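Local coordinates for protein glucosamine--fructose-6-phosphate aminotransferase [isomerizing] (PDB 3TBF) that catalyses, as an isomerising amidotransferase, the synthesis of glucosamine 6-phosphate from fructose 6-phosphate and glutamine, here represented by its C-terminal, probably sugar-isomerising, domain, at residues 105-110 / 115-120; 66-71 / 172-177; 48-53 / 146-151. All coordinates share one frame; numbering follows the deposited sequence.

Contact 1. Residues 105-110 / 115-120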
# COMPACT_ATOMS: atom_id res chain seq x y z
N PHE A 105 15.39 4.68 12.78
CA PHE A 105 15.34 4.65 11.34
C PHE A 105 16.00 3.34 10.86
O PHE A 105 17.17 3.10 11.09
CB PHE A 105 16.05 5.88 10.75
CG PHE A 105 15.97 5.98 9.27
CD1 PHE A 105 16.84 5.26 8.45
CD2 PHE A 105 15.00 6.74 8.66
CE1 PHE A 105 16.75 5.33 7.06
CE2 PHE A 105 14.94 6.84 7.26
CZ PHE A 105 15.80 6.10 6.47
N VAL A 106 15.22 2.47 10.25
CA VAL A 106 15.69 1.20 9.75
C VAL A 106 15.56 1.23 8.24
O VAL A 106 14.46 1.45 7.72
CB VAL A 106 14.86 0.07 10.26
CG1 VAL A 106 15.28 -1.29 9.59
CG2 VAL A 106 14.97 -0.00 11.75
N SER A 107 16.67 1.06 7.53
CA SER A 107 16.62 0.89 6.10
C SER A 107 16.93 -0.57 5.69
O SER A 107 17.57 -1.34 6.42
CB SER A 107 17.57 1.85 5.43
OG SER A 107 18.89 1.63 5.83
N ILE A 108 16.36 -0.99 4.59
CA ILE A 108 16.60 -2.33 4.12
C ILE A 108 17.09 -2.22 2.69
O ILE A 108 16.44 -1.58 1.89
CB ILE A 108 15.33 -3.16 4.14
CG1 ILE A 108 14.67 -3.14 5.54
CG2 ILE A 108 15.66 -4.60 3.74
CD1 ILE A 108 13.31 -3.80 5.59
N SER A 109 18.23 -2.82 2.39
CA SER A 109 18.77 -2.77 1.05
C SER A 109 19.74 -3.89 0.76
O SER A 109 20.65 -4.14 1.55
CB SER A 109 19.50 -1.49 0.84
OG SER A 109 19.93 -1.40 -0.49
N GLN A 110 19.59 -4.54 -0.38
CA GLN A 110 20.55 -5.56 -0.78
C GLN A 110 21.91 -4.91 -1.05
O GLN A 110 22.89 -5.26 -0.45
CB GLN A 110 20.07 -6.32 -2.02
CG GLN A 110 20.92 -7.57 -2.34
CD GLN A 110 22.30 -7.23 -2.89
OE1 GLN A 110 22.44 -6.41 -3.82
NE2 GLN A 110 23.34 -7.86 -2.32
N ALA A 115 19.36 4.63 -4.20
CA ALA A 115 19.37 6.10 -4.10
C ALA A 115 18.38 6.65 -3.08
O ALA A 115 18.75 7.32 -2.11
CB ALA A 115 19.10 6.71 -5.45
N ASP A 116 17.11 6.38 -3.28
CA ASP A 116 16.08 6.94 -2.43
C ASP A 116 16.18 6.51 -0.95
O ASP A 116 16.01 7.32 -0.03
CB ASP A 116 14.71 6.57 -2.99
CG ASP A 116 14.36 7.35 -4.29
OD1 ASP A 116 14.79 8.52 -4.47
OD2 ASP A 116 13.63 6.77 -5.13
N THR A 117 16.43 5.24 -0.73
CA THR A 117 16.72 4.76 0.60
C THR A 117 17.91 5.46 1.24
O THR A 117 17.84 5.95 2.38
CB THR A 117 16.99 3.26 0.57
OG1 THR A 117 15.91 2.63 -0.12
CG2 THR A 117 17.05 2.71 1.96
N LEU A 118 19.02 5.51 0.51
CA LEU A 118 20.21 6.20 0.99
C LEU A 118 19.93 7.66 1.26
O LEU A 118 20.36 8.19 2.28
CB LEU A 118 21.33 6.09 -0.04
CG LEU A 118 22.62 6.78 0.31
CD1 LEU A 118 23.22 6.23 1.57
CD2 LEU A 118 23.58 6.62 -0.86
N GLU A 119 19.22 8.33 0.37
CA GLU A 119 18.93 9.73 0.65
C GLU A 119 17.90 9.93 1.79
O GLU A 119 17.92 10.96 2.44
CB GLU A 119 18.46 10.41 -0.62
CG GLU A 119 19.54 10.47 -1.70
CD GLU A 119 20.69 11.39 -1.32
OE1 GLU A 119 20.48 12.29 -0.45
OE2 GLU A 119 21.79 11.19 -1.90
N SER A 120 17.01 8.96 2.03
CA SER A 120 16.15 9.00 3.22
C SER A 120 17.00 8.86 4.47
O SER A 120 16.75 9.52 5.47
CB SER A 120 15.09 7.90 3.20
OG SER A 120 14.18 8.13 2.16
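Phe105 reaches from its strand to the backbone and side chain of Ser120 on the helix that follows. Its CG stands anti to the backbone N (chi1 -176°), which carries the ring from CB toward the helix; on the way the side chain also touches Val60 of strand 56-61, and its ring packs edge-to-face with Tyr129. At the far end of the ring CE2 lies 3.7 Å from Ser120 O, and the tip, CZ, comes 3.6 Å from Ser120 C and 3.8 Å from Ser120 CB, the ring being inclined to the peptide it meets. A large flat side chain suits this place because it spans the gap between the strand and helix axes, 9.1 Å at closest approach. Strand 103-109 and helix 115-124 are the first two elements of a beta-alpha-beta unit completed by strand 129-136, part of the parallel sheet of the SIS fold; they run nearly antiparallel, at 160°. One turn back along the helix, small residues allow closer approach: Ser107 CB meets the methyl CG2 of Thr117 at 3.6 Å. Ser120 is also suited to a buried position, since its OG returns to Asp116 O at 3.0 Å, approaching from the face opposite that used by Ser120 N. Within the first turn of the helix, Asp116 OD1 forms a salt bridge with Arg93.

Contact 2. Residues 66-71 / 172-177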
# COMPACT_ATOMS: atom_id res chain seq x y z
N TYR A 66 11.00 -3.31 0.52
CA TYR A 66 9.86 -2.73 1.16
C TYR A 66 8.84 -3.82 1.49
O TYR A 66 8.29 -3.83 2.59
CB TYR A 66 9.28 -1.61 0.30
CG TYR A 66 7.92 -1.12 0.68
CD1 TYR A 66 7.77 -0.20 1.69
CD2 TYR A 66 6.81 -1.54 -0.02
CE1 TYR A 66 6.53 0.28 2.03
CE2 TYR A 66 5.55 -1.08 0.29
CZ TYR A 66 5.42 -0.17 1.30
OH TYR A 66 4.15 0.27 1.61
N ASN A 67 8.64 -4.77 0.58
CA ASN A 67 7.79 -5.90 0.90
C ASN A 67 8.28 -6.69 2.12
O ASN A 67 7.49 -7.12 2.94
CB ASN A 67 7.66 -6.79 -0.32
CG ASN A 67 7.00 -6.07 -1.47
OD1 ASN A 67 6.30 -5.11 -1.27
ND2 ASN A 67 7.29 -6.51 -2.70
N ALA A 68 9.60 -6.80 2.29
CA ALA A 68 10.09 -7.49 3.48
C ALA A 68 9.73 -6.69 4.73
O ALA A 68 9.28 -7.25 5.73
CB ALA A 68 11.65 -7.75 3.40
N GLY A 69 9.92 -5.38 4.67
CA GLY A 69 9.60 -4.52 5.79
C GLY A 69 8.15 -4.57 6.21
O GLY A 69 7.83 -4.62 7.39
N MSE A 70 7.26 -4.56 5.24
CA MSE A 70 5.85 -4.75 5.51
C MSE A 70 5.56 -6.06 6.22
O MSE A 70 4.69 -6.14 7.10
CB MSE A 70 5.06 -4.72 4.19
CG MSE A 70 4.78 -3.34 3.70
SE MSE A 70 3.65 -3.39 2.07
CE MSE A 70 1.99 -4.10 2.90
N THR A 71 6.29 -7.12 5.85
CA THR A 71 6.06 -8.39 6.50
C THR A 71 6.47 -8.22 7.96
O THR A 71 5.76 -8.56 8.89
CB THR A 71 6.87 -9.48 5.84
OG1 THR A 71 6.66 -9.46 4.42
CG2 THR A 71 6.50 -10.81 6.37
N VAL A 172 14.54 -13.14 7.29
CA VAL A 172 15.13 -13.79 8.42
C VAL A 172 15.85 -12.78 9.33
O VAL A 172 15.68 -12.81 10.54
CB VAL A 172 16.07 -14.94 7.98
CG1 VAL A 172 16.96 -15.40 9.10
CG2 VAL A 172 15.27 -16.11 7.49
N ALA A 173 16.63 -11.85 8.75
CA ALA A 173 17.29 -10.84 9.58
C ALA A 173 16.26 -10.07 10.40
O ALA A 173 16.50 -9.76 11.57
CB ALA A 173 18.11 -9.91 8.72
N LEU A 174 15.13 -9.72 9.79
CA LEU A 174 14.11 -8.93 10.49
C LEU A 174 13.48 -9.73 11.61
O LEU A 174 13.14 -9.14 12.62
CB LEU A 174 13.05 -8.41 9.52
CG LEU A 174 13.47 -7.19 8.66
CD1 LEU A 174 12.68 -7.08 7.33
CD2 LEU A 174 13.37 -5.90 9.42
N ALA A 175 13.31 -11.05 11.43
CA ALA A 175 12.82 -11.94 12.49
C ALA A 175 13.77 -11.99 13.67
O ALA A 175 13.33 -12.00 14.81
CB ALA A 175 12.64 -13.38 12.00
N ILE A 176 15.06 -12.05 13.38
CA ILE A 176 16.07 -12.08 14.42
C ILE A 176 16.08 -10.76 15.20
O ILE A 176 16.04 -10.77 16.41
CB ILE A 176 17.47 -12.35 13.83
CG1 ILE A 176 17.58 -13.81 13.41
CG2 ILE A 176 18.61 -11.97 14.81
CD1 ILE A 176 18.72 -14.02 12.44
N PHE A 177 16.12 -9.64 14.49
CA PHE A 177 15.92 -8.32 15.07
C PHE A 177 14.65 -8.23 15.94
O PHE A 177 14.68 -7.69 17.04
CB PHE A 177 15.87 -7.28 13.92
CG PHE A 177 15.45 -5.91 14.36
CD1 PHE A 177 16.26 -5.17 15.16
CD2 PHE A 177 14.25 -5.38 13.94
CE1 PHE A 177 15.89 -3.91 15.58
CE2 PHE A 177 13.88 -4.11 14.36
CZ PHE A 177 14.72 -3.37 15.17
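Leu174 sends a single methyl, CD1, into the backbone of the facing helix. CD1 rests 3.8 Å from the carbonyl oxygen of Ala68 and 4.2 Å from Gly69 N, so it lies over the peptide joining those two residues. The methyl of Ala68 adds an apolar touch, its CB standing 4.1 Å from Leu174 CD1. CG of Leu174 lies anti to its own carbonyl carbon (chi1 -77°), and this rotation extends the branched end across the gap. Leucine fits because it is long enough to bridge backbones whose nearest CA atoms, those of Gly69 and Leu174, are 7.9 Å apart; alanine fits at Ala68 because its small CB faces Leu174 and lets CD1 settle on the peptide. The two helices, 63-80 and 165-184, belong to the same SIS domain, an alpha-beta fold with helices packed about a parallel sheet; Ile135 of strand 129-136 touches Leu174 from the sheet. Earlier turns of helix 165-184 extend the interface, with Phe167 and Leu171 both touching Ala68. Further out, Thr71 satisfies its hydroxyl within its own helix: OG1 bonds to Asn67 O at 2.9 Å, while Thr71 N reaches that oxygen from the opposite face at 3.1 Å. The side-chain amide of Asn67 donates from ND2 to Glu244 OE1, linking helix 63-80 to helix 238-253 of the second SIS domain.

Contact 3. Residues 48-53 / 146-151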
# COMPACT_ATOMS: atom_id res chain seq x y z
N LYS A 48 22.82 -1.89 21.64
CA LYS A 48 21.98 -2.09 22.82
C LYS A 48 21.45 -0.78 23.37
O LYS A 48 20.28 -0.68 23.70
CB LYS A 48 22.74 -2.84 23.90
CG LYS A 48 22.24 -2.66 25.34
CD LYS A 48 22.93 -3.67 26.27
CE LYS A 48 22.32 -3.70 27.70
NZ LYS A 48 22.70 -2.51 28.55
N GLU A 49 22.31 0.22 23.47
CA GLU A 49 21.91 1.51 24.00
C GLU A 49 20.85 2.09 23.06
O GLU A 49 19.84 2.62 23.47
CB GLU A 49 23.13 2.42 24.12
CG GLU A 49 22.84 3.89 24.36
CD GLU A 49 23.77 4.82 23.54
OE1 GLU A 49 25.02 4.61 23.60
OE2 GLU A 49 23.26 5.76 22.86
N LEU A 50 21.09 1.93 21.77
CA LEU A 50 20.21 2.45 20.74
C LEU A 50 18.83 1.76 20.76
O LEU A 50 17.79 2.38 20.53
CB LEU A 50 20.90 2.18 19.43
CG LEU A 50 20.58 3.05 18.24
CD1 LEU A 50 21.75 4.02 18.00
CD2 LEU A 50 20.38 2.13 17.04
N PHE A 51 18.81 0.47 21.08
CA PHE A 51 17.57 -0.26 21.16
C PHE A 51 16.81 0.05 22.47
O PHE A 51 15.59 -0.07 22.51
CB PHE A 51 17.82 -1.76 21.08
CG PHE A 51 18.33 -2.26 19.74
CD1 PHE A 51 18.13 -1.56 18.57
CD2 PHE A 51 18.97 -3.50 19.66
CE1 PHE A 51 18.58 -2.05 17.35
CE2 PHE A 51 19.42 -4.00 18.44
CZ PHE A 51 19.20 -3.28 17.28
N GLU A 52 17.54 0.40 23.53
CA GLU A 52 16.91 0.74 24.80
C GLU A 52 16.17 2.05 24.64
O GLU A 52 15.15 2.24 25.25
CB GLU A 52 17.94 0.88 25.91
CG GLU A 52 18.69 -0.40 26.19
CD GLU A 52 19.62 -0.35 27.42
OE1 GLU A 52 20.31 0.69 27.64
OE2 GLU A 52 19.68 -1.37 28.14
N LYS A 53 16.69 2.94 23.81
CA LYS A 53 16.03 4.22 23.52
C LYS A 53 14.90 4.16 22.47
O LYS A 53 14.17 5.11 22.31
CB LYS A 53 17.04 5.21 22.97
CG LYS A 53 18.22 5.54 23.85
CD LYS A 53 19.22 6.39 23.03
CE LYS A 53 20.45 6.87 23.85
NZ LYS A 53 21.41 7.71 23.04
N GLU A 146 27.02 4.74 6.59
CA GLU A 146 26.36 5.90 7.10
C GLU A 146 25.36 5.58 8.18
O GLU A 146 24.86 6.52 8.78
CB GLU A 146 25.76 6.67 5.99
CG GLU A 146 26.82 7.19 5.06
CD GLU A 146 26.23 7.95 3.89
OE1 GLU A 146 25.29 8.74 4.12
OE2 GLU A 146 26.72 7.77 2.74
N SER A 147 25.09 4.31 8.45
CA SER A 147 24.17 3.96 9.52
C SER A 147 24.92 3.77 10.84
O SER A 147 26.10 3.49 10.85
CB SER A 147 23.39 2.68 9.17
OG SER A 147 22.65 2.88 7.98
N ASP A 148 24.22 3.88 11.97
CA ASP A 148 24.85 3.59 13.25
C ASP A 148 25.16 2.13 13.41
O ASP A 148 26.17 1.78 13.99
CB ASP A 148 23.94 3.99 14.39
CG ASP A 148 23.67 5.47 14.42
OD1 ASP A 148 24.54 6.23 13.95
OD2 ASP A 148 22.62 5.85 14.94
N ILE A 149 24.29 1.26 12.93
CA ILE A 149 24.50 -0.16 13.05
C ILE A 149 24.00 -0.89 11.81
O ILE A 149 23.08 -0.46 11.14
CB ILE A 149 23.86 -0.70 14.34
CG1 ILE A 149 22.36 -0.43 14.42
CG2 ILE A 149 24.45 -0.01 15.57
CD1 ILE A 149 21.77 -1.07 15.69
N ALA A 150 24.61 -2.01 11.52
CA ALA A 150 24.31 -2.77 10.34
C ALA A 150 24.13 -4.23 10.73
O ALA A 150 24.99 -4.82 11.31
CB ALA A 150 25.44 -2.65 9.36
N PHE A 151 22.97 -4.78 10.45
CA PHE A 151 22.75 -6.19 10.49
C PHE A 151 22.93 -6.73 9.05
O PHE A 151 22.16 -6.37 8.16
CB PHE A 151 21.36 -6.51 10.98
CG PHE A 151 21.11 -7.95 11.09
CD1 PHE A 151 21.39 -8.81 10.02
CD2 PHE A 151 20.65 -8.50 12.25
CE1 PHE A 151 21.19 -10.19 10.10
CE2 PHE A 151 20.47 -9.90 12.34
CZ PHE A 151 20.73 -10.72 11.25
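Leu50 meets Ile149 tip to tip, its CD2 methyl 3.7 Å from Ile149 CD1. The same isoleucine methyl also touches the neighbouring aromatic ring: Phe51 CE1 and CZ each lie 3.7 Å from Ile149 CD1, the ring lying obliquely to the isoleucine chain. Ile149 can serve both partners because its CG1 occupies the position between backbone N and carbonyl carbon (chi1 58°); this and the extended chi2 (176°) carry CD1 out to where leucine and ring both reach it. Two consecutive helix residues thus touch a single methyl, and apolar side chains suit the place because it is buried.

At the margin, the other leucine methyl meets a polar group. Leu50 CD1 comes 3.7 Å from Asp148 OD2, the two side chains crossing at about a right angle. This is a mere van der Waals touch; the carboxylate oxygen is hydrogen-bonded to the backbone N of Ser132, which holds the aspartate just ahead of strand 149-152.

The solvent side of segment 48-53 is charged, as befits a surface turn. Lys53 NZ bridges to Glu49 OE2 at 2.7 Å, meeting that oxygen on its anti side and 27° out of the carboxylate plane, and Lys48 makes a weak, longer salt bridge with Glu52.

Strand 149-152 is the outermost on this side of the parallel SIS sheet within the chain, paired with strand 129-136. Helix 47-52 packs against the beginning of this strand through Ile149; beyond it, Leu50 and Phe51 also touch Leu104 of strand 103-109, and Phe51 continues to Met133 and to Ile181 and Leu184 of helix 165-184.

How the contacts relate
The three contacts lie within one SIS domain, their centres 14 to 16 Å apart. Contact 1 and contact 2 sit on opposite faces of strand 103-109: Ile108, pointing away from helix 115-124, places CD1 3.8 Å from both Leu174 CD1 and Gly69 CA. Contact 3 joins contact 2 along helix 165-184, where Phe177 CE1 lies 3.7 Å from Phe51 CE1 and Ile176 CG2 lies 3.7 Å from Phe151 CE2. Contacts 1 and 3 share the sheet and touch lightly, Leu118 CD1 to Glu146 OE2 at 4.0 Å. The turn between residues 110 and 115, enclosed by contact 1, corresponds to the loop that probably binds sugar phosphate, as in relatives.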